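Local coordinates for VgrG protein (Vibrio cholerae, PDB 4DTH), which is a type VI secretion toxin whose actin cross-linking domain binds ATP and magnesium and probably uses them to join actin monomers covalently, at residues K303-L306 against Q307-S311; S311-L314 against S315-F319. All blocks are in the same frame, centred on the assembly; numbering follows the deposited sequence. Where two conformers were deposited one is given.

Contact 1. Residues K303-L306 against Q307-S311. With SO4 (sulfate ion), chain J.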
loop_
_atom_site.group_PDB
_atom_site.type_symbol
_atom_site.label_atom_id
_atom_site.label_comp_id
_atom_site.label_asym_id
_atom_site.label_seq_id
_atom_site.Cartn_x
_atom_site.Cartn_y
_atom_site.Cartn_z
ATOM N N LYS A 303 24.593 10.191 7.757
ATOM C CA LYS A 303 25.772 9.405 7.328
ATOM C C LYS A 303 26.500 8.707 8.515
ATOM O O LYS A 303 26.654 7.481 8.457
ATOM C CB LYS A 303 26.774 10.261 6.501
ATOM C CG LYS A 303 26.238 10.841 5.182
ATOM C CD LYS A 303 27.328 11.641 4.423
ATOM C CE LYS A 303 26.791 12.287 3.162
ATOM N NZ LYS A 303 27.849 12.605 2.166
ATOM N N PRO A 304 26.882 9.410 9.618
ATOM C CA PRO A 304 27.573 8.704 10.717
ATOM C C PRO A 304 26.720 7.687 11.459
ATOM O O PRO A 304 27.281 6.750 12.017
ATOM C CB PRO A 304 28.047 9.825 11.658
ATOM C CG PRO A 304 27.747 11.097 10.982
ATOM C CD PRO A 304 26.793 10.864 9.876
ATOM N N GLN A 305 25.391 7.863 11.476
ATOM C CA GLN A 305 24.483 6.902 12.113
ATOM C C GLN A 305 24.564 5.554 11.375
ATOM O O GLN A 305 24.623 4.507 12.018
ATOM C CB GLN A 305 23.043 7.430 12.147
ATOM C CG GLN A 305 22.889 8.725 12.955
ATOM C CD GLN A 305 23.075 8.551 14.443
ATOM O OE1 GLN A 305 22.916 7.456 15.010
ATOM N NE2 GLN A 305 23.428 9.640 15.115
ATOM N N LEU A 306 24.622 5.590 10.033
ATOM C CA LEU A 306 24.799 4.364 9.247
ATOM C C LEU A 306 26.220 3.817 9.452
ATOM O O LEU A 306 26.390 2.629 9.727
ATOM C CB LEU A 306 24.581 4.651 7.756
ATOM C CG LEU A 306 23.129 4.734 7.260
ATOM C CD1 LEU A 306 23.051 5.503 5.954
ATOM C CD2 LEU A 306 22.523 3.331 7.063
ATOM N N GLN A 307 27.226 4.691 9.319
ATOM C CA GLN A 307 28.641 4.329 9.414
ATOM C C GLN A 307 29.148 3.814 10.760
ATOM O O GLN A 307 30.204 3.187 10.813
ATOM C CB GLN A 307 29.525 5.426 8.813
ATOM C CG GLN A 307 29.331 5.511 7.302
ATOM C CD GLN A 307 29.823 6.786 6.667
ATOM O OE1 GLN A 307 30.902 7.291 6.968
ATOM N NE2 GLN A 307 29.095 7.253 5.656
ATOM N N SER A 308 28.379 4.042 11.841
ATOM C CA SER A 308 28.771 3.534 13.153
ATOM C C SER A 308 28.178 2.123 13.337
ATOM O O SER A 308 28.555 1.407 14.261
ATOM C CB SER A 308 28.308 4.483 14.262
ATOM O OG SER A 308 26.894 4.570 14.267
ATOM N N ARG A 309 27.292 1.710 12.415
ATOM C CA ARG A 309 26.588 0.423 12.486
ATOM C C ARG A 309 26.814 -0.509 11.306
ATOM O O ARG A 309 26.667 -1.730 11.455
ATOM C CB ARG A 309 25.084 0.681 12.571
ATOM C CG ARG A 309 24.648 1.357 13.861
ATOM C CD ARG A 309 23.198 1.776 13.763
ATOM N NE ARG A 309 22.679 2.343 15.012
ATOM C CZ ARG A 309 22.749 3.628 15.338
ATOM N NH1 ARG A 309 23.364 4.490 14.538
ATOM N NH2 ARG A 309 22.204 4.062 16.464
ATOM N N TYR A 310 27.106 0.057 10.131
ATOM C CA TYR A 310 27.238 -0.722 8.893
ATOM C C TYR A 310 28.507 -0.383 8.162
ATOM O O TYR A 310 29.084 0.681 8.400
ATOM C CB TYR A 310 26.016 -0.503 7.992
ATOM C CG TYR A 310 24.742 -0.990 8.642
ATOM C CD1 TYR A 310 24.451 -2.352 8.719
ATOM C CD2 TYR A 310 23.880 -0.101 9.278
ATOM C CE1 TYR A 310 23.309 -2.813 9.373
ATOM C CE2 TYR A 310 22.735 -0.551 9.939
ATOM C CZ TYR A 310 22.456 -1.906 9.984
ATOM O OH TYR A 310 21.346 -2.356 10.645
ATOM N N SER A 311 28.939 -1.281 7.261
ATOM C CA SER A 311 30.160 -1.075 6.480
ATOM C C SER A 311 30.056 0.222 5.701
ATOM O O SER A 311 28.934 0.700 5.461
ATOM C CB SER A 311 30.359 -2.234 5.513
ATOM O OG SER A 311 29.369 -2.197 4.495
HETATM S S SO4 J . 22.317 -5.892 12.013
HETATM O O1 SO4 J . 22.346 -7.260 11.492
HETATM O O2 SO4 J . 23.671 -5.339 11.984
HETATM O O3 SO4 J . 21.432 -5.065 11.186
HETATM O O4 SO4 J . 21.813 -5.922 13.394
HETATM O O HOH W 1 22.865 6.778 17.551
#

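Contact 2. Residues S311-L314 against S315-F319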
loop_
_atom_site.group_PDB
_atom_site.type_symbol
_atom_site.label_atom_id
_atom_site.label_comp_id
_atom_site.label_asym_id
_atom_site.label_seq_id
_atom_site.Cartn_x
_atom_site.Cartn_y
_atom_site.Cartn_z
ATOM N N SER A 311 28.939 -1.281 7.261
ATOM C CA SER A 311 30.160 -1.075 6.480
ATOM C C SER A 311 30.056 0.222 5.701
ATOM O O SER A 311 28.934 0.700 5.461
ATOM C CB SER A 311 30.359 -2.234 5.513
ATOM O OG SER A 311 29.369 -2.197 4.495
ATOM N N GLU A 312 31.210 0.793 5.315
ATOM C CA GLU A 312 31.260 2.015 4.516
ATOM C C GLU A 312 30.449 1.867 3.227
ATOM O O GLU A 312 29.650 2.746 2.917
ATOM C CB GLU A 312 32.717 2.443 4.210
ATOM C CG GLU A 312 32.843 3.643 3.269
ATOM C CD GLU A 312 32.147 4.936 3.648
ATOM O OE1 GLU A 312 31.711 5.081 4.814
ATOM O OE2 GLU A 312 32.075 5.837 2.782
ATOM N N SER A 313 30.636 0.750 2.505
ATOM C CA SER A 313 29.932 0.482 1.250
ATOM C C SER A 313 28.410 0.407 1.431
ATOM O O SER A 313 27.682 1.072 0.704
ATOM C CB SER A 313 30.469 -0.763 0.560
ATOM O OG SER A 313 29.765 -0.928 -0.661
ATOM N N LEU A 314 27.942 -0.344 2.437
ATOM C CA LEU A 314 26.501 -0.432 2.670
ATOM C C LEU A 314 25.928 0.931 3.077
ATOM O O LEU A 314 24.904 1.329 2.527
ATOM C CB LEU A 314 26.161 -1.529 3.697
ATOM C CG LEU A 314 24.676 -1.771 4.010
ATOM C CD1 LEU A 314 23.831 -2.018 2.725
ATOM C CD2 LEU A 314 24.528 -2.909 5.005
ATOM N N SER A 315 26.623 1.659 3.975
ATOM C CA SER A 315 26.206 2.983 4.446
ATOM C C SER A 315 26.092 3.996 3.290
ATOM O O SER A 315 25.074 4.671 3.181
ATOM C CB SER A 315 27.174 3.499 5.508
ATOM O OG SER A 315 27.232 2.639 6.635
ATOM N N LYS A 316 27.134 4.089 2.441
ATOM C CA LYS A 316 27.204 5.000 1.287
ATOM C C LYS A 316 26.114 4.670 0.292
ATOM O O LYS A 316 25.434 5.573 -0.194
ATOM C CB LYS A 316 28.606 4.916 0.619
ATOM C CG LYS A 316 28.791 5.743 -0.663
ATOM C CD LYS A 316 29.324 4.893 -1.825
ATOM C CE LYS A 316 29.326 5.670 -3.120
ATOM N NZ LYS A 316 28.809 4.864 -4.260
ATOM N N ASN A 317 25.943 3.370 -0.014
ATOM C CA ASN A 317 24.933 2.929 -0.959
ATOM C C ASN A 317 23.496 3.181 -0.509
ATOM O O ASN A 317 22.691 3.621 -1.322
ATOM C CB ASN A 317 25.182 1.496 -1.399
ATOM C CG ASN A 317 26.266 1.440 -2.450
ATOM O OD1 ASN A 317 26.041 1.817 -3.606
ATOM N ND2 ASN A 317 27.476 1.043 -2.060
ATOM N N VAL A 318 23.185 2.950 0.779
ATOM C CA VAL A 318 21.845 3.198 1.330
ATOM C C VAL A 318 21.601 4.719 1.328
ATOM O O VAL A 318 20.548 5.162 0.871
ATOM C CB VAL A 318 21.649 2.566 2.746
ATOM C CG1 VAL A 318 20.378 3.091 3.424
ATOM C CG2 VAL A 318 21.617 1.034 2.668
ATOM N N PHE A 319 22.584 5.503 1.813
ATOM C CA PHE A 319 22.468 6.963 1.843
ATOM C C PHE A 319 22.197 7.530 0.444
ATOM O O PHE A 319 21.201 8.232 0.281
ATOM C CB PHE A 319 23.697 7.618 2.510
ATOM C CG PHE A 319 23.535 9.108 2.715
ATOM C CD1 PHE A 319 23.878 10.007 1.710
ATOM C CD2 PHE A 319 23.005 9.611 3.902
ATOM C CE1 PHE A 319 23.692 11.385 1.887
ATOM C CE2 PHE A 319 22.831 10.990 4.081
ATOM C CZ PHE A 319 23.178 11.866 3.072
#

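Contact 1. Residues K303-L306 against Q307-S311
Q307 closes a turn of its helix with a backbone bond from its N to K303 O (3.0 Å). Its side chain runs back over the same turn, with CB and CG both against K303 O and NE2 near K303 CB, 3.9 Å away. S308 is held less firmly: its N makes only a weak bond to P304 O, and its OG stands 3.2 Å from both P304 O and Q305 O, so the hydroxyl has two possible acceptors on the preceding turn. R309 folds an extended chain back alongside that of Q305. One nitrogen, NH1, grips Q305 twice, at the backbone O (2.8 Å) and at the side-chain OE1 (3.0 Å). The backbone O lies almost in the guanidinium plane, whereas the Q305 amide is turned 37° from it. The bend of Q305 at chi2 (-69°) brings OE1 to this nitrogen, and a water that donates to OE1 and accepts from R309 NH2 closes a small ring. L306 O takes two backbone donors, R309 N and Y310 N, the latter at 2.7 Å. The Y310 ring lies obliquely to that oxygen, its CD2 4.3 Å from L306 CD2, and its OH donates to O3 of a sulfate that probably came with the crystallisation medium and that K243 also holds. From here the chain passes through a short loop into helix 312-323, against which L306 and Q307 rest, while Y310 packs on helix 221-245 and Q305 reaches both that helix and helix 204-212.

Contact 2. Residues S311-L314 against S315-F319
With its OG anti to the carbonyl carbon (chi1 -60°), S315 turns its hydroxyl back up the helix to S311 O, and N317, whose CG takes the same position (chi1 -79°), carries its amide to S313 O. Each carbonyl thereby serves a side chain as well as the usual backbone NH. S315 OG donates to S311 O over 2.8 Å from above the carbonyl plane, while S315 N bonds to the same oxygen. N317 ND2 lies 2.8 Å from S313 O and N317 N 3.0 Å, the two donors arriving from opposite faces of that carbonyl. The other end of the N317 amide is fixed as well, since OD1 accepts from E251 N, and this double hold sets the rotation of the group. On the apolar side L314 and V318 run side by side, CD1 to CG2 at 3.8 Å, L314 leaning on A239 and A242 and V318 on Y235. The helix starts at S311, whose OG accepts from L314 N (3.1 Å) and is also hydrogen-bonded to E257. This is a serine N-cap opening an amphipathic helix, whose apolar side chains L314 and V318 pack on helix 221-245, while W252 of a loop lies against S313, L314 and N317.

Overall arrangement
Contacts 1 and 2 are the two halves of a helix-loop-helix hairpin: residues 303-306 lie on helix 292-307, a short loop makes the connection, and S311, which belongs to both contacts, starts helix 312-323. Their centres are about 8 Å apart. S315 OG also joins them, packed 3.2 Å from both L306 O and Y310 O, so that it lies where one helix gives way to the first turn of the next. The centres of contacts 1 and 2 lie about 29 and 27 Å from the centre of the chain. The magnesium ligands E28, E90, Q174 and E351 all lie on strands, and neither contact supplies one.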